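DNA protection during starvation protein (Halobacterium salinarum, PDB 1MOJ) probably protects DNA from oxidative damage by oxidising iron(II) with hydrogen peroxide and storing the product as a mineral inside a hollow dodecameric shell. Local coordinates at residues Asn40-Tyr45 against Glu76-Leu81; Asp32-Asp37 against Glu83-Leu88; Glu135-Ala140 against His150-Gly155. All blocks are in the same frame, centred on the assembly; numbering follows the deposited sequence.

Interaction 1 of 3, residues Asn40-Tyr45 against Glu76-Leu81. With FE (Fe (III) ion), chain E.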
loop_
_atom_site.group_PDB
_atom_site.type_symbol
_atom_site.label_atom_id
_atom_site.label_comp_id
_atom_site.label_asym_id
_atom_site.label_seq_id
_atom_site.Cartn_x
_atom_site.Cartn_y
_atom_site.Cartn_z
ATOM N N ASN A 40 -5.589 18.455 30.917
ATOM C CA ASN A 40 -6.988 18.245 30.567
ATOM C C ASN A 40 -7.148 17.269 29.425
ATOM O O ASN A 40 -8.053 16.435 29.451
ATOM C CB ASN A 40 -7.666 19.565 30.196
ATOM C CG ASN A 40 -7.883 20.460 31.398
ATOM O OD1 ASN A 40 -8.152 19.976 32.502
ATOM N ND2 ASN A 40 -7.784 21.764 31.192
ATOM N N VAL A 41 -6.271 17.371 28.426
ATOM C CA VAL A 41 -6.352 16.492 27.269
ATOM C C VAL A 41 -6.089 15.045 27.657
ATOM O O VAL A 41 -6.731 14.136 27.130
ATOM C CB VAL A 41 -5.371 16.924 26.154
ATOM C CG1 VAL A 41 -5.360 15.896 25.032
ATOM C CG2 VAL A 41 -5.806 18.266 25.583
ATOM N N TYR A 42 -5.165 14.821 28.587
ATOM C CA TYR A 42 -4.881 13.457 28.997
ATOM C C TYR A 42 -5.982 12.851 29.864
ATOM O O TYR A 42 -6.203 11.643 29.815
ATOM C CB TYR A 42 -3.524 13.367 29.691
ATOM C CG TYR A 42 -2.542 12.535 28.903
ATOM C CD1 TYR A 42 -1.228 12.961 28.716
ATOM C CD2 TYR A 42 -2.942 11.338 28.308
ATOM C CE1 TYR A 42 -0.327 12.218 27.952
ATOM C CE2 TYR A 42 -2.055 10.585 27.537
ATOM C CZ TYR A 42 -0.748 11.033 27.364
ATOM O OH TYR A 42 0.131 10.297 26.611
ATOM N N VAL A 43 -6.678 13.667 30.657
ATOM C CA VAL A 43 -7.774 13.117 31.452
ATOM C C VAL A 43 -8.884 12.788 30.456
ATOM O O VAL A 43 -9.579 11.787 30.603
ATOM C CB VAL A 43 -8.323 14.108 32.524
ATOM C CG1 VAL A 43 -7.206 14.559 33.457
ATOM C CG2 VAL A 43 -8.968 15.276 31.863
ATOM N N LEU A 44 -9.045 13.635 29.437
ATOM C CA LEU A 44 -10.044 13.399 28.400
ATOM C C LEU A 44 -9.733 12.061 27.740
ATOM O O LEU A 44 -10.618 11.203 27.580
ATOM C CB LEU A 44 -10.003 14.505 27.344
ATOM C CG LEU A 44 -10.810 14.245 26.054
ATOM C CD1 LEU A 44 -12.284 14.164 26.371
ATOM C CD2 LEU A 44 -10.556 15.341 25.044
ATOM N N TYR A 45 -8.469 11.898 27.356
ATOM C CA TYR A 45 -8.001 10.669 26.717
ATOM C C TYR A 45 -8.396 9.446 27.543
ATOM O O TYR A 45 -8.958 8.477 27.019
ATOM C CB TYR A 45 -6.477 10.699 26.582
ATOM C CG TYR A 45 -5.845 9.328 26.412
ATOM C CD1 TYR A 45 -5.874 8.669 25.188
ATOM C CD2 TYR A 45 -5.207 8.702 27.482
ATOM C CE1 TYR A 45 -5.279 7.418 25.033
ATOM C CE2 TYR A 45 -4.613 7.458 27.339
ATOM C CZ TYR A 45 -4.650 6.821 26.113
ATOM O OH TYR A 45 -4.049 5.588 25.971
ATOM N N GLU A 76 -2.800 12.030 20.651
ATOM C CA GLU A 76 -1.879 12.686 19.744
ATOM C C GLU A 76 -1.768 14.170 20.076
ATOM O O GLU A 76 -0.685 14.764 19.991
ATOM C CB GLU A 76 -2.350 12.500 18.304
ATOM C CG GLU A 76 -2.203 11.061 17.820
ATOM C CD GLU A 76 -2.561 10.894 16.356
ATOM O OE1 GLU A 76 -2.279 11.824 15.564
ATOM O OE2 GLU A 76 -3.110 9.828 15.991
ATOM N N VAL A 77 -2.892 14.776 20.445
ATOM C CA VAL A 77 -2.881 16.189 20.803
ATOM C C VAL A 77 -2.013 16.370 22.046
ATOM O O VAL A 77 -1.196 17.297 22.119
ATOM C CB VAL A 77 -4.312 16.722 21.077
ATOM C CG1 VAL A 77 -4.250 18.116 21.695
ATOM C CG2 VAL A 77 -5.103 16.759 19.778
ATOM N N ALA A 78 -2.171 15.469 23.011
ATOM C CA ALA A 78 -1.388 15.543 24.247
ATOM C C ALA A 78 0.098 15.427 23.929
ATOM O O ALA A 78 0.920 16.142 24.498
ATOM C CB ALA A 78 -1.808 14.426 25.205
ATOM N N ASP A 79 0.437 14.523 23.015
ATOM C CA ASP A 79 1.827 14.309 22.627
ATOM C C ASP A 79 2.383 15.582 22.016
ATOM O O ASP A 79 3.510 15.974 22.300
ATOM C CB ASP A 79 1.921 13.169 21.621
ATOM C CG ASP A 79 3.345 12.751 21.357
ATOM O OD1 ASP A 79 3.998 12.229 22.287
ATOM O OD2 ASP A 79 3.811 12.948 20.222
ATOM N N GLU A 80 1.589 16.226 21.170
ATOM C CA GLU A 80 1.993 17.479 20.545
ATOM C C GLU A 80 2.239 18.536 21.615
ATOM O O GLU A 80 3.282 19.189 21.640
ATOM C CB GLU A 80 0.895 17.981 19.611
ATOM C CG GLU A 80 0.718 17.169 18.341
ATOM C CD GLU A 80 1.852 17.378 17.367
ATOM O OE1 GLU A 80 1.633 17.175 16.155
ATOM O OE2 GLU A 80 2.961 17.740 17.807
ATOM N N LEU A 81 1.253 18.709 22.486
ATOM C CA LEU A 81 1.328 19.678 23.584
ATOM C C LEU A 81 2.562 19.448 24.468
ATOM O O LEU A 81 3.323 20.375 24.744
ATOM C CB LEU A 81 0.062 19.566 24.447
ATOM C CG LEU A 81 -1.119 20.538 24.344
ATOM C CD1 LEU A 81 -1.185 21.216 23.011
ATOM C CD2 LEU A 81 -2.400 19.755 24.641
HETATM FE FE FE E . 5.810 12.009 20.472
HETATM O O HOH W 1 6.732 11.736 18.531
#

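Interaction 2 of 3, residues Asp32-Asp37 against Glu83-Leu88. With FE (Fe (III) ion), chain E.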
loop_
_atom_site.group_PDB
_atom_site.type_symbol
_atom_site.label_atom_id
_atom_site.label_comp_id
_atom_site.label_asym_id
_atom_site.label_seq_id
_atom_site.Cartn_x
_atom_site.Cartn_y
_atom_site.Cartn_z
ATOM N N ASP A 32 2.925 27.494 30.377
ATOM C CA ASP A 32 1.895 27.442 31.402
ATOM C C ASP A 32 0.571 27.085 30.763
ATOM O O ASP A 32 -0.203 26.305 31.308
ATOM C CB ASP A 32 1.767 28.785 32.122
ATOM C CG ASP A 32 2.964 29.093 33.011
ATOM O OD1 ASP A 32 3.713 28.155 33.376
ATOM O OD2 ASP A 32 3.138 30.282 33.361
ATOM N N ALA A 33 0.316 27.662 29.599
ATOM C CA ALA A 33 -0.913 27.396 28.878
ATOM C C ALA A 33 -0.925 25.965 28.348
ATOM O O ALA A 33 -1.905 25.242 28.514
ATOM C CB ALA A 33 -1.057 28.389 27.724
ATOM N N LEU A 34 0.168 25.562 27.711
ATOM C CA LEU A 34 0.279 24.224 27.141
ATOM C C LEU A 34 0.163 23.099 28.178
ATOM O O LEU A 34 -0.525 22.100 27.943
ATOM C CB LEU A 34 1.599 24.102 26.374
ATOM C CG LEU A 34 1.731 24.999 25.133
ATOM C CD1 LEU A 34 3.162 24.983 24.621
ATOM C CD2 LEU A 34 0.763 24.519 24.052
ATOM N N ASN A 35 0.822 23.252 29.323
ATOM C CA ASN A 35 0.760 22.228 30.368
ATOM C C ASN A 35 -0.645 22.076 30.958
ATOM O O ASN A 35 -1.062 20.972 31.321
ATOM C CB ASN A 35 1.761 22.525 31.487
ATOM C CG ASN A 35 2.938 21.576 31.475
ATOM O OD1 ASN A 35 2.824 20.441 31.002
ATOM N ND2 ASN A 35 4.076 22.025 32.009
ATOM N N ALA A 36 -1.374 23.183 31.045
ATOM C CA ALA A 36 -2.730 23.146 31.558
ATOM C C ALA A 36 -3.580 22.342 30.572
ATOM O O ALA A 36 -4.386 21.505 30.976
ATOM C CB ALA A 36 -3.278 24.562 31.697
ATOM N N ASP A 37 -3.393 22.607 29.280
ATOM C CA ASP A 37 -4.136 21.913 28.227
ATOM C C ASP A 37 -3.773 20.439 28.225
ATOM O O ASP A 37 -4.643 19.582 28.113
ATOM C CB ASP A 37 -3.833 22.523 26.848
ATOM C CG ASP A 37 -4.558 23.848 26.616
ATOM O OD1 ASP A 37 -5.423 24.201 27.453
ATOM O OD2 ASP A 37 -4.278 24.532 25.597
ATOM N N GLU A 83 5.321 17.720 23.840
ATOM C CA GLU A 83 6.570 17.929 23.131
ATOM C C GLU A 83 6.840 19.404 22.888
ATOM O O GLU A 83 7.997 19.827 22.871
ATOM C CB GLU A 83 6.571 17.142 21.822
ATOM C CG GLU A 83 6.661 15.646 22.073
ATOM C CD GLU A 83 6.774 14.823 20.811
ATOM O OE1 GLU A 83 6.890 13.594 20.924
ATOM O OE2 GLU A 83 6.753 15.388 19.704
ATOM N N ARG A 84 5.786 20.194 22.705
ATOM C CA ARG A 84 5.978 21.631 22.488
ATOM C C ARG A 84 6.450 22.245 23.805
ATOM O O ARG A 84 7.295 23.143 23.820
ATOM C CB ARG A 84 4.679 22.301 22.026
ATOM C CG ARG A 84 4.862 23.739 21.554
ATOM C CD ARG A 84 5.982 23.846 20.515
ATOM N NE ARG A 84 6.172 25.211 20.033
ATOM C CZ ARG A 84 7.163 25.597 19.227
ATOM N NH1 ARG A 84 8.064 24.710 18.811
ATOM N NH2 ARG A 84 7.250 26.870 18.830
ATOM N N VAL A 85 5.901 21.753 24.912
ATOM C CA VAL A 85 6.308 22.239 26.231
ATOM C C VAL A 85 7.798 21.944 26.395
ATOM O O VAL A 85 8.590 22.817 26.768
ATOM C CB VAL A 85 5.517 21.534 27.366
ATOM C CG1 VAL A 85 6.179 21.794 28.711
ATOM C CG2 VAL A 85 4.076 22.052 27.398
ATOM N N GLN A 86 8.185 20.714 26.084
ATOM C CA GLN A 86 9.576 20.320 26.198
ATOM C C GLN A 86 10.465 21.131 25.248
ATOM O O GLN A 86 11.573 21.524 25.599
ATOM C CB GLN A 86 9.710 18.824 25.904
ATOM C CG GLN A 86 10.897 18.181 26.610
ATOM C CD GLN A 86 12.197 18.519 25.937
ATOM O OE1 GLN A 86 13.263 18.469 26.550
ATOM N NE2 GLN A 86 12.120 18.852 24.662
ATOM N N ALA A 87 9.974 21.386 24.046
ATOM C CA ALA A 87 10.735 22.142 23.071
ATOM C C ALA A 87 10.994 23.568 23.568
ATOM O O ALA A 87 12.044 24.151 23.289
ATOM C CB ALA A 87 9.985 22.170 21.743
ATOM N N LEU A 88 10.035 24.124 24.307
ATOM C CA LEU A 88 10.151 25.483 24.825
ATOM C C LEU A 88 10.914 25.564 26.149
ATOM O O LEU A 88 10.879 26.587 26.835
ATOM C CB LEU A 88 8.759 26.105 24.978
ATOM C CG LEU A 88 7.940 26.261 23.686
ATOM C CD1 LEU A 88 6.516 26.695 24.005
ATOM C CD2 LEU A 88 8.627 27.257 22.773
HETATM FE FE FE E . 5.810 12.009 20.472
HETATM O O HOH W 1 6.732 11.736 18.531
#

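Interaction 3 of 3, residues Glu135-Ala140 against His150-Gly155. With FE (Fe (III) ion), chain F.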
loop_
_atom_site.group_PDB
_atom_site.type_symbol
_atom_site.label_atom_id
_atom_site.label_comp_id
_atom_site.label_asym_id
_atom_site.label_seq_id
_atom_site.Cartn_x
_atom_site.Cartn_y
_atom_site.Cartn_z
ATOM N N GLU A 135 -8.248 30.521 23.609
ATOM C CA GLU A 135 -7.539 31.580 24.322
ATOM C C GLU A 135 -6.033 31.410 24.188
ATOM O O GLU A 135 -5.294 32.379 24.024
ATOM C CB GLU A 135 -7.934 31.568 25.797
ATOM C CG GLU A 135 -9.394 31.929 26.022
ATOM C CD GLU A 135 -9.824 31.798 27.482
ATOM O OE1 GLU A 135 -10.968 32.214 27.802
ATOM O OE2 GLU A 135 -9.031 31.277 28.308
ATOM N N HIS A 136 -5.586 30.163 24.246
ATOM C CA HIS A 136 -4.171 29.853 24.139
ATOM C C HIS A 136 -3.578 30.113 22.765
ATOM O O HIS A 136 -2.415 30.473 22.659
ATOM C CB HIS A 136 -3.941 28.417 24.573
ATOM C CG HIS A 136 -4.217 28.192 26.027
ATOM N ND1 HIS A 136 -4.334 26.937 26.583
ATOM C CD2 HIS A 136 -4.381 29.072 27.045
ATOM C CE1 HIS A 136 -4.558 27.053 27.881
ATOM N NE2 HIS A 136 -4.591 28.337 28.187
ATOM N N THR A 137 -4.365 29.947 21.707
ATOM C CA THR A 137 -3.834 30.220 20.379
ATOM C C THR A 137 -3.620 31.738 20.251
ATOM O O THR A 137 -2.654 32.184 19.635
ATOM C CB THR A 137 -4.787 29.725 19.264
ATOM O OG1 THR A 137 -5.984 30.502 19.273
ATOM C CG2 THR A 137 -5.161 28.278 19.483
ATOM N N GLU A 138 -4.515 32.532 20.843
ATOM C CA GLU A 138 -4.378 33.988 20.786
ATOM C C GLU A 138 -3.161 34.404 21.589
ATOM O O GLU A 138 -2.373 35.244 21.153
ATOM C CB GLU A 138 -5.621 34.679 21.352
ATOM C CG GLU A 138 -6.855 34.553 20.468
ATOM C CD GLU A 138 -8.066 35.268 21.043
ATOM O OE1 GLU A 138 -9.161 35.142 20.453
ATOM O OE2 GLU A 138 -7.923 35.958 22.080
ATOM N N LEU A 139 -3.012 33.810 22.769
ATOM C CA LEU A 139 -1.877 34.108 23.627
ATOM C C LEU A 139 -0.587 33.836 22.875
ATOM O O LEU A 139 0.344 34.644 22.923
ATOM C CB LEU A 139 -1.918 33.248 24.889
ATOM C CG LEU A 139 -0.658 33.332 25.758
ATOM C CD1 LEU A 139 -0.438 34.778 26.201
ATOM C CD2 LEU A 139 -0.801 32.408 26.953
ATOM N N ALA A 140 -0.535 32.700 22.176
ATOM C CA ALA A 140 0.661 32.329 21.413
ATOM C C ALA A 140 0.914 33.292 20.248
ATOM O O ALA A 140 2.045 33.729 20.036
ATOM C CB ALA A 140 0.540 30.894 20.903
ATOM N N HIS A 150 -0.223 27.783 15.600
ATOM C CA HIS A 150 -0.645 26.934 14.494
ATOM C C HIS A 150 -0.947 25.516 14.993
ATOM O O HIS A 150 -1.969 24.918 14.646
ATOM C CB HIS A 150 0.463 26.887 13.434
ATOM C CG HIS A 150 0.075 26.164 12.180
ATOM N ND1 HIS A 150 -0.794 26.697 11.254
ATOM C CD2 HIS A 150 0.421 24.940 11.712
ATOM C CE1 HIS A 150 -0.968 25.831 10.270
ATOM N NE2 HIS A 150 -0.242 24.758 10.526
ATOM N N MET A 151 -0.044 24.979 15.805
ATOM C CA MET A 151 -0.224 23.643 16.343
ATOM C C MET A 151 -1.492 23.559 17.173
ATOM O O MET A 151 -2.187 22.550 17.145
ATOM C CB MET A 151 0.957 23.255 17.225
ATOM C CG MET A 151 0.746 21.930 17.934
ATOM S SD MET A 151 1.425 21.976 19.576
ATOM C CE MET A 151 3.144 22.126 19.165
ATOM N N LEU A 152 -1.778 24.611 17.928
ATOM C CA LEU A 152 -2.979 24.621 18.753
ATOM C C LEU A 152 -4.247 24.575 17.903
ATOM O O LEU A 152 -5.191 23.863 18.239
ATOM C CB LEU A 152 -2.986 25.857 19.669
ATOM C CG LEU A 152 -1.981 25.825 20.836
ATOM C CD1 LEU A 152 -1.902 27.184 21.495
ATOM C CD2 LEU A 152 -2.401 24.778 21.855
ATOM N N ARG A 153 -4.263 25.325 16.800
ATOM C CA ARG A 153 -5.416 25.346 15.902
ATOM C C ARG A 153 -5.584 23.997 15.212
ATOM O O ARG A 153 -6.710 23.544 14.993
ATOM C CB ARG A 153 -5.261 26.416 14.821
ATOM C CG ARG A 153 -5.139 27.832 15.332
ATOM C CD ARG A 153 -5.237 28.819 14.177
ATOM N NE ARG A 153 -4.611 30.098 14.496
ATOM C CZ ARG A 153 -3.384 30.440 14.125
ATOM N NH1 ARG A 153 -2.652 29.603 13.412
ATOM N NH2 ARG A 153 -2.886 31.612 14.482
ATOM N N GLU A 154 -4.463 23.370 14.859
ATOM C CA GLU A 154 -4.489 22.067 14.201
ATOM C C GLU A 154 -5.156 21.070 15.134
ATOM O O GLU A 154 -5.929 20.227 14.701
ATOM C CB GLU A 154 -3.073 21.594 13.888
ATOM C CG GLU A 154 -2.352 22.348 12.764
ATOM C CD GLU A 154 -2.656 21.802 11.367
ATOM O OE1 GLU A 154 -2.672 20.560 11.187
ATOM O OE2 GLU A 154 -2.857 22.612 10.436
ATOM N N GLY A 155 -4.861 21.179 16.424
ATOM C CA GLY A 155 -5.449 20.277 17.393
ATOM C C GLY A 155 -6.877 20.676 17.708
ATOM O O GLY A 155 -7.749 19.824 17.911
HETATM FE FE FE F . -2.216 21.963 8.262
#

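Interaction 1 of 3, residues Asn40-Tyr45 against Glu76-Leu81
Tyr42 lays one face of its ring over the methyl of Ala78, a CH-pi contact in which CB of Ala78 lies 4.0 Å from the centre of the Tyr42 ring and 17° off its normal. The methyl is displaced toward the rim formed by CD1 and CE1. An alanine suits this place because its single methyl fits against the ring face without pushing the backbones apart; the two segments run antiparallel at 157°, their axes 9.0 Å apart. The same methyl meets CG1 of Val41 at 3.8 Å, so it is wedged between an aromatic face and a branched aliphatic chain. Val41 divides its work between its branches: CG1, anti to the backbone N (chi1 173°), reaches Ala78, whereas CG2 touches CD2 of Leu81 at 3.8 Å. Val77 adds CG1, 4.2 Å from CG1 of Val41, the two short side chains crossing nearly at right angles. No hydrogen bond links the segments; the fit is one of apolar shape.

The polar end of Tyr42 looks elsewhere: its OH is hydrogen-bonded to Tyr45 OH of a neighbouring subunit, so the ring joins an intrachain contact to a subunit interface. On the other helix Asp79 turns to the iron and holds it with both carboxylate oxygens, OD2 at 2.2 Å and OD1 at 2.6 Å from the metal. Its OD1 also accepts a hydrogen bond from Trp53 NE1 of the same neighbouring subunit, which should help fix the carboxylate. His52 of that subunit shares the iron, the intersubunit ferroxidase centre characteristic of the Dps family, here beside the antiparallel first helix pair of the ferritin-like four-helix bundle.

Interaction 2 of 3, residues Asp32-Asp37 against Glu83-Leu88
With chi1 at -65° and chi2 at 169°, Leu34 sets CG beside its own backbone N and sends CD1 out toward Arg84 and Leu88, while Val85, its CG1 anti to the backbone N (chi1 166°), keeps CG2 for the base of the leucine. The result is a close fit: CG2 of Val85 lies 3.4 Å from CB of Leu34, shorter than a usual carbon contact. Further out, CD1 of Leu34 rests 3.7 Å from CG of Arg84 and 3.8 Å from CD1 of Leu88, the two leucines crossing at about a right angle. A long leucine is apt here, since it can span from the valine to the last turn of the opposite helix, which ends as Leu88 leaves helical geometry.

Arg84 offers only its aliphatic root to this core. Its chain bends at chi2 and carries the guanidinium away, to salt bridges with Asp145 and with Glu160 of another subunit, while CD2 of Leu88 lies over one face of that group. Asn35 crosses Val85 roughly at right angles, with ND2 3.9 Å from CG1 of Val85. Its buried amide is satisfied at both ends by backbone groups, ND2 giving to Val91 O and OD1 accepting from His93 N, two bonds that tie helix 24-54 to the loop after helix 60-87.

At the other end of the segment, Glu83 stretches its extended chain to the iron and binds it through OE1 at 2.0 Å, with Asp79 and with His52 of a neighbouring subunit. Val85 and Gln86 are assigned to iron translocation. An antiparallel helix pair that packs together through aliphatic groups and turns carboxylates, on the side away from its partner helix, to an iron shared with a neighbouring subunit is the arrangement of the Dps ferroxidase centre.

Interaction 3 of 3, residues Glu135-Ala140 against His150-Gly155
The two helical segments run antiparallel at 162°, their axes 8.9 Å apart, and come closest at Thr137 and Leu152, whose CA atoms are 5.9 Å from each other. This pair also carries the packing. CG2 of Thr137 presses to 3.3 Å from CB of Leu152, a tight carbon contact made by two side chains that meet at a slant. Threonine serves well because its two branches part company: at chi1 67° OG1 sits between its own N and carbonyl carbon and hydrogen-bonds to Arg134 O one turn back, which leaves the methyl for the leucine.

Leu152, longer, carries CD1 on to the backbone of the opposite helix, 3.5 Å from O of His136, and also 3.9 Å from the CB of that histidine. The methyl of Ala140 approaches the same CD1 more loosely. Arg153 brushes CG2 of Thr137 with its CG, then extends beyond it to a salt bridge with Glu141, so its aliphatic part packs while its charge is matched next to the turn between the helices.

On the far side of helix 146-169, Glu154 bends at chi2 and binds an iron(III) ion through OE2, at 2.4 Å; Glu154 residues of two neighbouring subunits complete the trio, at a position assigned to iron nucleation. Inward, Leu152 also rests on Leu81 of helix 60-87 and Leu34 of helix 24-54, and His136 lies against Ala33. The hairpin of helices 115-142 and 146-169 thus closes over the first helix pair as the second half of the all-helical, four-helix bundle.

Overall arrangement
From the N terminus, helix 24-54 contributes first 32-37 and then 40-45, and helix 60-87 returns antiparallel to meet them in reverse order. Interaction 1 therefore closes the inner loop and is nested within the wider one closed by interaction 2. Interaction 3 follows in series, closing the short hairpin between helices 115-142 and 146-169. Leu81 joins interactions 1 and 2 through Asp37 and also packs on Leu152 of interaction 3. Asp37 and His136, probably hydrogen-bonded, and Leu34 with Leu152 tie the two hairpins together. Interactions 1 and 2 share one iron at a neighbouring subunit, whereas interaction 3 holds a ligand of another iron.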